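Local coordinates for protein SAM-dependent methyltransferase (Pyrococcus horikoshii, PDB 1WZN) that probably transfers a methyl group from S-adenosyl-L-methionine to a substrate not yet identified, and holds the spent cofactor S-adenosyl-L-homocysteine in its pocket, at residues Val215-Tyr229 against Asn239-Ser251. Sequence-based numbering, arbitrary orientation.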
ATOM      1  N   VAL A 215       2.950 -29.016 -10.300  1.00 24.07           N
ATOM      2  CA  VAL A 215       2.528 -30.218  -9.598  1.00 25.37           C
ATOM      3  C   VAL A 215       2.017 -31.262 -10.585  1.00 24.92           C
ATOM      4  O   VAL A 215       2.332 -32.444 -10.452  1.00 27.69           O
ATOM      5  CB  VAL A 215       1.439 -29.903  -8.559  1.00 24.25           C
ATOM      6  CG1 VAL A 215       1.087 -31.173  -7.779  1.00 26.16           C
ATOM      7  CG2 VAL A 215       1.942 -28.829  -7.596  1.00 22.35           C
ATOM      8  N   ARG A 216       1.241 -30.834 -11.578  1.00 25.62           N
ATOM      9  CA  ARG A 216       0.723 -31.769 -12.572  1.00 26.97           C
ATOM     10  C   ARG A 216       1.862 -32.443 -13.335  1.00 27.04           C
ATOM     11  O   ARG A 216       1.851 -33.662 -13.529  1.00 26.77           O
ATOM     12  CB  ARG A 216      -0.220 -31.068 -13.557  1.00 29.17           C
ATOM     13  CG  ARG A 216      -0.642 -31.969 -14.716  1.00 34.25           C
ATOM     14  CD  ARG A 216      -1.764 -31.383 -15.564  1.00 38.03           C
ATOM     15  NE  ARG A 216      -1.395 -30.132 -16.218  1.00 42.73           N
ATOM     16  CZ  ARG A 216      -0.380 -29.992 -17.065  1.00 44.49           C
ATOM     17  NH1 ARG A 216       0.388 -31.030 -17.374  1.00 46.67           N
ATOM     18  NH2 ARG A 216      -0.134 -28.809 -17.606  1.00 45.28           N
ATOM     19  N   LEU A 217       2.847 -31.656 -13.760  1.00 25.69           N
ATOM     20  CA  LEU A 217       3.994 -32.190 -14.492  1.00 24.30           C
ATOM     21  C   LEU A 217       4.771 -33.190 -13.644  1.00 24.90           C
ATOM     22  O   LEU A 217       5.282 -34.190 -14.152  1.00 24.37           O
ATOM     23  CB  LEU A 217       4.940 -31.060 -14.916  1.00 25.01           C
ATOM     24  CG  LEU A 217       4.449 -30.074 -15.975  1.00 25.52           C
ATOM     25  CD1 LEU A 217       5.459 -28.942 -16.107  1.00 24.70           C
ATOM     26  CD2 LEU A 217       4.260 -30.793 -17.310  1.00 29.05           C
ATOM     27  N   LEU A 218       4.874 -32.917 -12.348  1.00 22.53           N
ATOM     28  CA  LEU A 218       5.594 -33.819 -11.463  1.00 24.23           C
ATOM     29  C   LEU A 218       4.768 -35.072 -11.173  1.00 22.96           C
ATOM     30  O   LEU A 218       5.317 -36.159 -11.024  1.00 26.59           O
ATOM     31  CB  LEU A 218       5.949 -33.102 -10.157  1.00 22.52           C
ATOM     32  CG  LEU A 218       6.971 -31.968 -10.300  1.00 24.23           C
ATOM     33  CD1 LEU A 218       6.981 -31.109  -9.045  1.00 24.94           C
ATOM     34  CD2 LEU A 218       8.345 -32.557 -10.567  1.00 24.84           C
ATOM     35  N   ALA A 219       3.449 -34.913 -11.114  1.00 23.80           N
ATOM     36  CA  ALA A 219       2.538 -36.022 -10.822  1.00 24.91           C
ATOM     37  C   ALA A 219       2.243 -36.945 -12.006  1.00 26.24           C
ATOM     38  O   ALA A 219       2.089 -38.155 -11.827  1.00 24.41           O
ATOM     39  CB  ALA A 219       1.232 -35.478 -10.271  1.00 22.92           C
ATOM     40  N   GLU A 220       2.152 -36.381 -13.210  1.00 27.42           N
ATOM     41  CA  GLU A 220       1.856 -37.187 -14.396  1.00 29.46           C
ATOM     42  C   GLU A 220       2.891 -38.281 -14.614  1.00 29.18           C
ATOM     43  O   GLU A 220       2.654 -39.237 -15.345  1.00 31.40           O
ATOM     44  CB  GLU A 220       1.766 -36.303 -15.646  1.00 30.30           C
ATOM     45  CG  GLU A 220       0.624 -35.299 -15.603  1.00 33.89           C
ATOM     46  CD  GLU A 220       0.485 -34.502 -16.889  1.00 35.94           C
ATOM     47  OE1 GLU A 220       1.528 -34.133 -17.476  1.00 35.39           O
ATOM     48  OE2 GLU A 220      -0.665 -34.235 -17.300  1.00 35.50           O
ATOM     49  N   LYS A 221       4.040 -38.139 -13.969  1.00 29.59           N
ATOM     50  CA  LYS A 221       5.104 -39.120 -14.097  1.00 30.24           C
ATOM     51  C   LYS A 221       4.804 -40.379 -13.274  1.00 30.80           C
ATOM     52  O   LYS A 221       5.450 -41.410 -13.460  1.00 32.32           O
ATOM     53  CB  LYS A 221       6.423 -38.505 -13.623  1.00 34.07           C
ATOM     54  CG  LYS A 221       6.756 -37.147 -14.254  1.00 33.91           C
ATOM     55  CD  LYS A 221       8.052 -36.576 -13.682  1.00 36.99           C
ATOM     56  CE  LYS A 221       8.455 -35.279 -14.380  1.00 39.15           C
ATOM     57  NZ  LYS A 221       8.676 -35.470 -15.846  1.00 41.46           N
ATOM     58  N   TYR A 222       3.810 -40.305 -12.390  1.00 28.09           N
ATOM     59  CA  TYR A 222       3.489 -41.433 -11.510  1.00 26.75           C
ATOM     60  C   TYR A 222       2.054 -41.954 -11.547  1.00 26.16           C
ATOM     61  O   TYR A 222       1.771 -43.034 -11.030  1.00 26.09           O
ATOM     62  CB  TYR A 222       3.856 -41.050 -10.075  1.00 24.42           C
ATOM     63  CG  TYR A 222       5.300 -40.640  -9.935  1.00 24.81           C
ATOM     64  CD1 TYR A 222       6.315 -41.593  -9.918  1.00 24.62           C
ATOM     65  CD2 TYR A 222       5.662 -39.289  -9.886  1.00 25.55           C
ATOM     66  CE1 TYR A 222       7.648 -41.220  -9.858  1.00 26.50           C
ATOM     67  CE2 TYR A 222       6.999 -38.904  -9.826  1.00 26.01           C
ATOM     68  CZ  TYR A 222       7.986 -39.876  -9.814  1.00 27.78           C
ATOM     69  OH  TYR A 222       9.312 -39.512  -9.758  1.00 28.85           O
ATOM     70  N   PHE A 223       1.150 -41.184 -12.141  1.00 25.56           N
ATOM     71  CA  PHE A 223      -0.250 -41.582 -12.245  1.00 26.40           C
ATOM     72  C   PHE A 223      -0.639 -41.564 -13.713  1.00 28.84           C
ATOM     73  O   PHE A 223      -0.150 -40.727 -14.475  1.00 30.57           O
ATOM     74  CB  PHE A 223      -1.132 -40.601 -11.473  1.00 24.18           C
ATOM     75  CG  PHE A 223      -0.750 -40.461 -10.033  1.00 24.81           C
ATOM     76  CD1 PHE A 223      -1.225 -41.360  -9.084  1.00 21.77           C
ATOM     77  CD2 PHE A 223       0.118 -39.449  -9.628  1.00 22.69           C
ATOM     78  CE1 PHE A 223      -0.843 -41.256  -7.750  1.00 20.59           C
ATOM     79  CE2 PHE A 223       0.511 -39.336  -8.289  1.00 20.82           C
ATOM     80  CZ  PHE A 223       0.029 -40.241  -7.351  1.00 23.38           C
ATOM     81  N   GLU A 224      -1.521 -42.471 -14.116  1.00 28.53           N
ATOM     82  CA  GLU A 224      -1.937 -42.509 -15.511  1.00 30.61           C
ATOM     83  C   GLU A 224      -2.572 -41.194 -15.925  1.00 30.01           C
ATOM     84  O   GLU A 224      -2.309 -40.680 -17.012  1.00 28.88           O
ATOM     85  CB  GLU A 224      -2.940 -43.627 -15.762  1.00 33.52           C
ATOM     86  CG  GLU A 224      -3.278 -43.752 -17.237  1.00 38.65           C
ATOM     87  CD  GLU A 224      -4.271 -44.846 -17.520  1.00 40.82           C
ATOM     88  OE1 GLU A 224      -5.397 -44.775 -16.986  1.00 42.77           O
ATOM     89  OE2 GLU A 224      -3.922 -45.774 -18.280  1.00 45.19           O
ATOM     90  N   LYS A 225      -3.421 -40.658 -15.056  1.00 27.83           N
ATOM     91  CA  LYS A 225      -4.084 -39.399 -15.343  1.00 29.20           C
ATOM     92  C   LYS A 225      -4.058 -38.481 -14.134  1.00 28.27           C
ATOM     93  O   LYS A 225      -4.217 -38.925 -12.994  1.00 25.91           O
ATOM     94  CB  LYS A 225      -5.530 -39.641 -15.772  1.00 31.95           C
ATOM     95  CG  LYS A 225      -6.249 -38.368 -16.179  1.00 38.02           C
ATOM     96  CD  LYS A 225      -7.540 -38.652 -16.916  1.00 41.17           C
ATOM     97  CE  LYS A 225      -8.119 -37.363 -17.472  1.00 43.79           C
ATOM     98  NZ  LYS A 225      -7.122 -36.641 -18.316  1.00 46.49           N
ATOM     99  N   VAL A 226      -3.849 -37.194 -14.391  1.00 25.16           N
ATOM    100  CA  VAL A 226      -3.810 -36.207 -13.323  1.00 25.26           C
ATOM    101  C   VAL A 226      -4.774 -35.089 -13.667  1.00 26.32           C
ATOM    102  O   VAL A 226      -4.860 -34.659 -14.820  1.00 27.49           O
ATOM    103  CB  VAL A 226      -2.397 -35.607 -13.149  1.00 24.98           C
ATOM    104  CG1 VAL A 226      -2.429 -34.483 -12.121  1.00 24.66           C
ATOM    105  CG2 VAL A 226      -1.428 -36.679 -12.698  1.00 24.25           C
ATOM    106  N   LYS A 227      -5.523 -34.639 -12.671  1.00 22.52           N
ATOM    107  CA  LYS A 227      -6.464 -33.561 -12.875  1.00 23.94           C
ATOM    108  C   LYS A 227      -6.157 -32.443 -11.893  1.00 23.81           C
ATOM    109  O   LYS A 227      -5.632 -32.685 -10.805  1.00 21.30           O
ATOM    110  CB  LYS A 227      -7.893 -34.063 -12.675  1.00 28.59           C
ATOM    111  CG  LYS A 227      -8.306 -35.110 -13.703  1.00 32.98           C
ATOM    112  CD  LYS A 227      -9.751 -35.516 -13.527  1.00 39.56           C
ATOM    113  CE  LYS A 227     -10.258 -36.277 -14.742  1.00 42.03           C
ATOM    114  NZ  LYS A 227      -9.791 -35.674 -16.027  1.00 45.41           N
ATOM    115  N   ILE A 228      -6.456 -31.217 -12.301  1.00 22.76           N
ATOM    116  CA  ILE A 228      -6.246 -30.054 -11.451  1.00 20.24           C
ATOM    117  C   ILE A 228      -7.607 -29.401 -11.305  1.00 21.28           C
ATOM    118  O   ILE A 228      -8.226 -29.021 -12.300  1.00 19.63           O
ATOM    119  CB  ILE A 228      -5.268 -29.042 -12.099  1.00 22.49           C
ATOM    120  CG1 ILE A 228      -3.928 -29.719 -12.379  1.00 22.58           C
ATOM    121  CG2 ILE A 228      -5.062 -27.844 -11.170  1.00 20.03           C
ATOM    122  CD1 ILE A 228      -2.923 -28.825 -13.086  1.00 28.66           C
ATOM    123  N   TYR A 229      -8.088 -29.300 -10.069  1.00 18.81           N
ATOM    124  CA  TYR A 229      -9.384 -28.688  -9.802  1.00 19.23           C
ATOM    125  C   TYR A 229      -9.179 -27.494  -8.886  1.00 18.92           C
ATOM    126  O   TYR A 229      -8.107 -27.322  -8.309  1.00 19.47           O
ATOM    127  CB  TYR A 229     -10.334 -29.673  -9.102  1.00 20.25           C
ATOM    128  CG  TYR A 229     -10.693 -30.915  -9.892  1.00 22.45           C
ATOM    129  CD1 TYR A 229     -11.015 -30.839 -11.246  1.00 22.76           C
ATOM    130  CD2 TYR A 229     -10.754 -32.162  -9.268  1.00 23.52           C
ATOM    131  CE1 TYR A 229     -11.392 -31.975 -11.962  1.00 25.21           C
ATOM    132  CE2 TYR A 229     -11.130 -33.307  -9.970  1.00 24.42           C
ATOM    133  CZ  TYR A 229     -11.448 -33.207 -11.316  1.00 26.29           C
ATOM    134  OH  TYR A 229     -11.816 -34.333 -12.014  1.00 26.40           O
ATOM    135  N   ASN A 239      -9.700 -17.637 -11.885  1.00 30.97           N
ATOM    136  CA  ASN A 239      -9.364 -16.982 -10.631  1.00 32.41           C
ATOM    137  C   ASN A 239      -9.376 -17.820  -9.351  1.00 32.72           C
ATOM    138  O   ASN A 239      -9.276 -17.265  -8.257  1.00 33.58           O
ATOM    139  CB  ASN A 239     -10.254 -15.749 -10.460  1.00 35.10           C
ATOM    140  CG  ASN A 239     -10.115 -14.771 -11.621  1.00 37.17           C
ATOM    141  OD1 ASN A 239      -9.019 -14.295 -11.919  1.00 38.59           O
ATOM    142  ND2 ASN A 239     -11.226 -14.479 -12.286  1.00 37.28           N
ATOM    143  N   ASP A 240      -9.480 -19.144  -9.472  1.00 30.18           N
ATOM    144  CA  ASP A 240      -9.471 -19.994  -8.279  1.00 29.33           C
ATOM    145  C   ASP A 240      -8.171 -19.754  -7.514  1.00 28.30           C
ATOM    146  O   ASP A 240      -7.124 -19.531  -8.125  1.00 27.76           O
ATOM    147  CB  ASP A 240      -9.568 -21.480  -8.650  1.00 29.24           C
ATOM    148  CG  ASP A 240     -10.907 -21.849  -9.269  1.00 30.58           C
ATOM    149  OD1 ASP A 240     -11.912 -21.154  -9.001  1.00 29.98           O
ATOM    150  OD2 ASP A 240     -10.957 -22.851 -10.014  1.00 30.33           O
ATOM    151  N   MET A 241      -8.236 -19.810  -6.186  1.00 27.47           N
ATOM    152  CA  MET A 241      -7.055 -19.576  -5.358  1.00 29.46           C
ATOM    153  C   MET A 241      -6.559 -20.773  -4.551  1.00 27.46           C
ATOM    154  O   MET A 241      -5.489 -20.715  -3.946  1.00 27.22           O
ATOM    155  CB  MET A 241      -7.289 -18.378  -4.429  1.00 33.36           C
ATOM    156  CG  MET A 241      -7.179 -17.027  -5.133  1.00 38.15           C
ATOM    157  SD  MET A 241      -5.543 -16.758  -5.891  1.00 42.25           S
ATOM    158  CE  MET A 241      -4.607 -16.150  -4.482  1.00 41.53           C
ATOM    159  N   ARG A 242      -7.337 -21.850  -4.510  1.00 26.06           N
ATOM    160  CA  ARG A 242      -6.891 -23.058  -3.821  1.00 25.36           C
ATOM    161  C   ARG A 242      -7.030 -24.171  -4.849  1.00 22.81           C
ATOM    162  O   ARG A 242      -8.038 -24.263  -5.545  1.00 23.15           O
ATOM    163  CB  ARG A 242      -7.721 -23.361  -2.574  1.00 28.90           C
ATOM    164  CG  ARG A 242      -7.201 -24.593  -1.820  1.00 32.16           C
ATOM    165  CD  ARG A 242      -7.544 -24.538  -0.340  1.00 36.54           C
ATOM    166  NE  ARG A 242      -8.981 -24.601  -0.099  1.00 38.36           N
ATOM    167  CZ  ARG A 242      -9.625 -25.689   0.309  1.00 38.60           C
ATOM    168  NH1 ARG A 242      -8.958 -26.816   0.529  1.00 37.90           N
ATOM    169  NH2 ARG A 242     -10.937 -25.647   0.505  1.00 35.60           N
ATOM    170  N   TYR A 243      -6.009 -25.009  -4.954  1.00 21.41           N
ATOM    171  CA  TYR A 243      -6.023 -26.063  -5.952  1.00 19.70           C
ATOM    172  C   TYR A 243      -6.014 -27.465  -5.385  1.00 20.68           C
ATOM    173  O   TYR A 243      -5.570 -27.696  -4.260  1.00 21.08           O
ATOM    174  CB  TYR A 243      -4.815 -25.889  -6.871  1.00 19.54           C
ATOM    175  CG  TYR A 243      -4.648 -24.453  -7.302  1.00 21.01           C
ATOM    176  CD1 TYR A 243      -5.600 -23.842  -8.107  1.00 21.29           C
ATOM    177  CD2 TYR A 243      -3.586 -23.685  -6.828  1.00 21.87           C
ATOM    178  CE1 TYR A 243      -5.513 -22.486  -8.429  1.00 24.65           C
ATOM    179  CE2 TYR A 243      -3.485 -22.326  -7.142  1.00 24.51           C
ATOM    180  CZ  TYR A 243      -4.458 -21.736  -7.939  1.00 24.44           C
ATOM    181  OH  TYR A 243      -4.398 -20.389  -8.215  1.00 25.33           O
ATOM    182  N   TRP A 244      -6.519 -28.391  -6.188  1.00 19.15           N
ATOM    183  CA  TRP A 244      -6.549 -29.796  -5.829  1.00 19.98           C
ATOM    184  C   TRP A 244      -5.940 -30.575  -6.973  1.00 19.48           C
ATOM    185  O   TRP A 244      -6.316 -30.380  -8.129  1.00 23.34           O
ATOM    186  CB  TRP A 244      -7.978 -30.290  -5.623  1.00 19.01           C
ATOM    187  CG  TRP A 244      -8.671 -29.660  -4.480  1.00 21.66           C
ATOM    188  CD1 TRP A 244      -9.284 -28.440  -4.460  1.00 20.66           C
ATOM    189  CD2 TRP A 244      -8.816 -30.208  -3.171  1.00 22.52           C
ATOM    190  NE1 TRP A 244      -9.805 -28.195  -3.211  1.00 22.52           N
ATOM    191  CE2 TRP A 244      -9.531 -29.264  -2.399  1.00 22.58           C
ATOM    192  CE3 TRP A 244      -8.408 -31.405  -2.568  1.00 23.22           C
ATOM    193  CZ2 TRP A 244      -9.850 -29.482  -1.056  1.00 24.41           C
ATOM    194  CZ3 TRP A 244      -8.724 -31.619  -1.230  1.00 24.19           C
ATOM    195  CH2 TRP A 244      -9.438 -30.662  -0.491  1.00 23.25           C
ATOM    196  N   ILE A 245      -4.981 -31.434  -6.653  1.00 19.09           N
ATOM    197  CA  ILE A 245      -4.368 -32.285  -7.654  1.00 20.56           C
ATOM    198  C   ILE A 245      -4.937 -33.674  -7.383  1.00 20.14           C
ATOM    199  O   ILE A 245      -4.924 -34.145  -6.246  1.00 17.36           O
ATOM    200  CB  ILE A 245      -2.834 -32.332  -7.520  1.00 23.27           C
ATOM    201  CG1 ILE A 245      -2.236 -30.963  -7.869  1.00 27.28           C
ATOM    202  CG2 ILE A 245      -2.265 -33.404  -8.439  1.00 27.46           C
ATOM    203  CD1 ILE A 245      -2.482 -30.523  -9.297  1.00 29.23           C
ATOM    204  N   VAL A 246      -5.468 -34.304  -8.421  1.00 19.22           N
ATOM    205  CA  VAL A 246      -6.033 -35.636  -8.291  1.00 18.82           C
ATOM    206  C   VAL A 246      -5.290 -36.571  -9.228  1.00 20.34           C
ATOM    207  O   VAL A 246      -5.278 -36.370 -10.445  1.00 21.43           O
ATOM    208  CB  VAL A 246      -7.536 -35.645  -8.644  1.00 19.32           C
ATOM    209  CG1 VAL A 246      -8.076 -37.078  -8.608  1.00 18.65           C
ATOM    210  CG2 VAL A 246      -8.298 -34.753  -7.674  1.00 18.00           C
ATOM    211  N   GLY A 247      -4.642 -37.573  -8.650  1.00 18.23           N
ATOM    212  CA  GLY A 247      -3.910 -38.537  -9.449  1.00 19.90           C
ATOM    213  C   GLY A 247      -4.698 -39.830  -9.490  1.00 21.69           C
ATOM    214  O   GLY A 247      -5.101 -40.343  -8.444  1.00 18.69           O
ATOM    215  N   ILE A 248      -4.921 -40.359 -10.691  1.00 20.67           N
ATOM    216  CA  ILE A 248      -5.679 -41.599 -10.846  1.00 21.93           C
ATOM    217  C   ILE A 248      -4.759 -42.721 -11.325  1.00 23.70           C
ATOM    218  O   ILE A 248      -4.128 -42.620 -12.383  1.00 24.09           O
ATOM    219  CB  ILE A 248      -6.823 -41.426 -11.865  1.00 23.69           C
ATOM    220  CG1 ILE A 248      -7.634 -40.177 -11.522  1.00 24.56           C
ATOM    221  CG2 ILE A 248      -7.723 -42.663 -11.850  1.00 22.48           C
ATOM    222  CD1 ILE A 248      -8.546 -39.709 -12.635  1.00 29.99           C
ATOM    223  N   ALA A 249      -4.677 -43.787 -10.539  1.00 22.15           N
ATOM    224  CA  ALA A 249      -3.828 -44.916 -10.890  1.00 24.22           C
ATOM    225  C   ALA A 249      -4.434 -45.714 -12.044  1.00 25.27           C
ATOM    226  O   ALA A 249      -5.654 -45.817 -12.157  1.00 24.20           O
ATOM    227  CB  ALA A 249      -3.635 -45.812  -9.674  1.00 23.33           C
ATOM    228  N   LYS A 250      -3.578 -46.265 -12.901  1.00 29.67           N
ATOM    229  CA  LYS A 250      -4.033 -47.071 -14.036  1.00 32.44           C
ATOM    230  C   LYS A 250      -4.876 -48.233 -13.520  1.00 33.40           C
ATOM    231  O   LYS A 250      -4.563 -48.811 -12.481  1.00 33.10           O
ATOM    232  CB  LYS A 250      -2.833 -47.638 -14.805  1.00 35.55           C
ATOM    233  CG  LYS A 250      -2.068 -46.627 -15.639  1.00 40.23           C
ATOM    234  CD  LYS A 250      -0.898 -47.270 -16.387  1.00 43.68           C
ATOM    235  CE  LYS A 250       0.292 -47.520 -15.469  1.00 45.70           C
ATOM    236  NZ  LYS A 250       0.848 -46.241 -14.931  1.00 45.93           N
ATOM    237  N   SER A 251      -5.941 -48.577 -14.234  1.00 35.01           N
ATOM    238  CA  SER A 251      -6.784 -49.688 -13.806  1.00 39.01           C
ATOM    239  C   SER A 251      -6.875 -50.793 -14.856  1.00 40.95           C
ATOM    240  O   SER A 251      -6.619 -50.509 -16.047  1.00 41.39           O
ATOM    241  CB  SER A 251      -8.189 -49.185 -13.449  1.00 39.50           C
ATOM    242  OG  SER A 251      -8.784 -48.479 -14.522  1.00 42.43           O
TER
HETATM  243  O   HOH W   1      -1.086 -45.331 -12.835  1.00 40.79           O
HETATM  244  O   HOH W   2      -6.895 -47.067 -16.617  1.00 46.53           O
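Ile245 packs its CG1-CD1 branch between Val215 and Ile228 and turns CG2 to Val226. Its CG1 presses on Val215 CG1 at 3.3 Å, a tight carbon contact, and its CG2 touches Val226 CG1 at 3.8 Å. CG1 lies anti to the carbonyl carbon (chi1 -68°), and the bend at chi2 (-63°) carries CD1 to 3.5 Å from Ile228 CG1, where the two side chains lie alongside each other. Cutting Ile245 back to an alanine removes both branches and is likely to open a gap beneath helix 212-219, leaving Val215, Val226 and Ile228 without their common partner. Further along this face, Gly247 CA sits over the Phe223 ring, 4.1 Å from its centroid and 23° off the normal, a CH-pi contact; the glycine lets the strand come this close to the ring. On the opposite face, Val246 CG2 reaches Tyr229 CD2 at 3.9 Å, while Tyr229 OH is hydrogen-bonded to Asp37.

Paired backbone bonds set this spacing. Lys227 N donates to Val246 O at 2.8 Å, and Val246 N returns the bond to Lys227 O; Tyr229 and Trp244 also form a hydrogen-bonded pair. At the other end Ile248 N donates to Lys225 O at 2.8 Å, but Lys225 N to Ile248 O is weak at 3.4 Å, where Glu224 and Lys225 together face Ile248 in a classic beta bulge.

Strand 242-248 also bonds to strand 139-146, whose Phe145 touches Val215 and Ile245. The antiparallel hairpin of strands 225-230 and 242-248, preceded by helix 212-219, thus forms one edge of the seven-stranded sheet, order 3-2-1-4-5-7-6, the signature of the Rossmann-like class I methyltransferase fold.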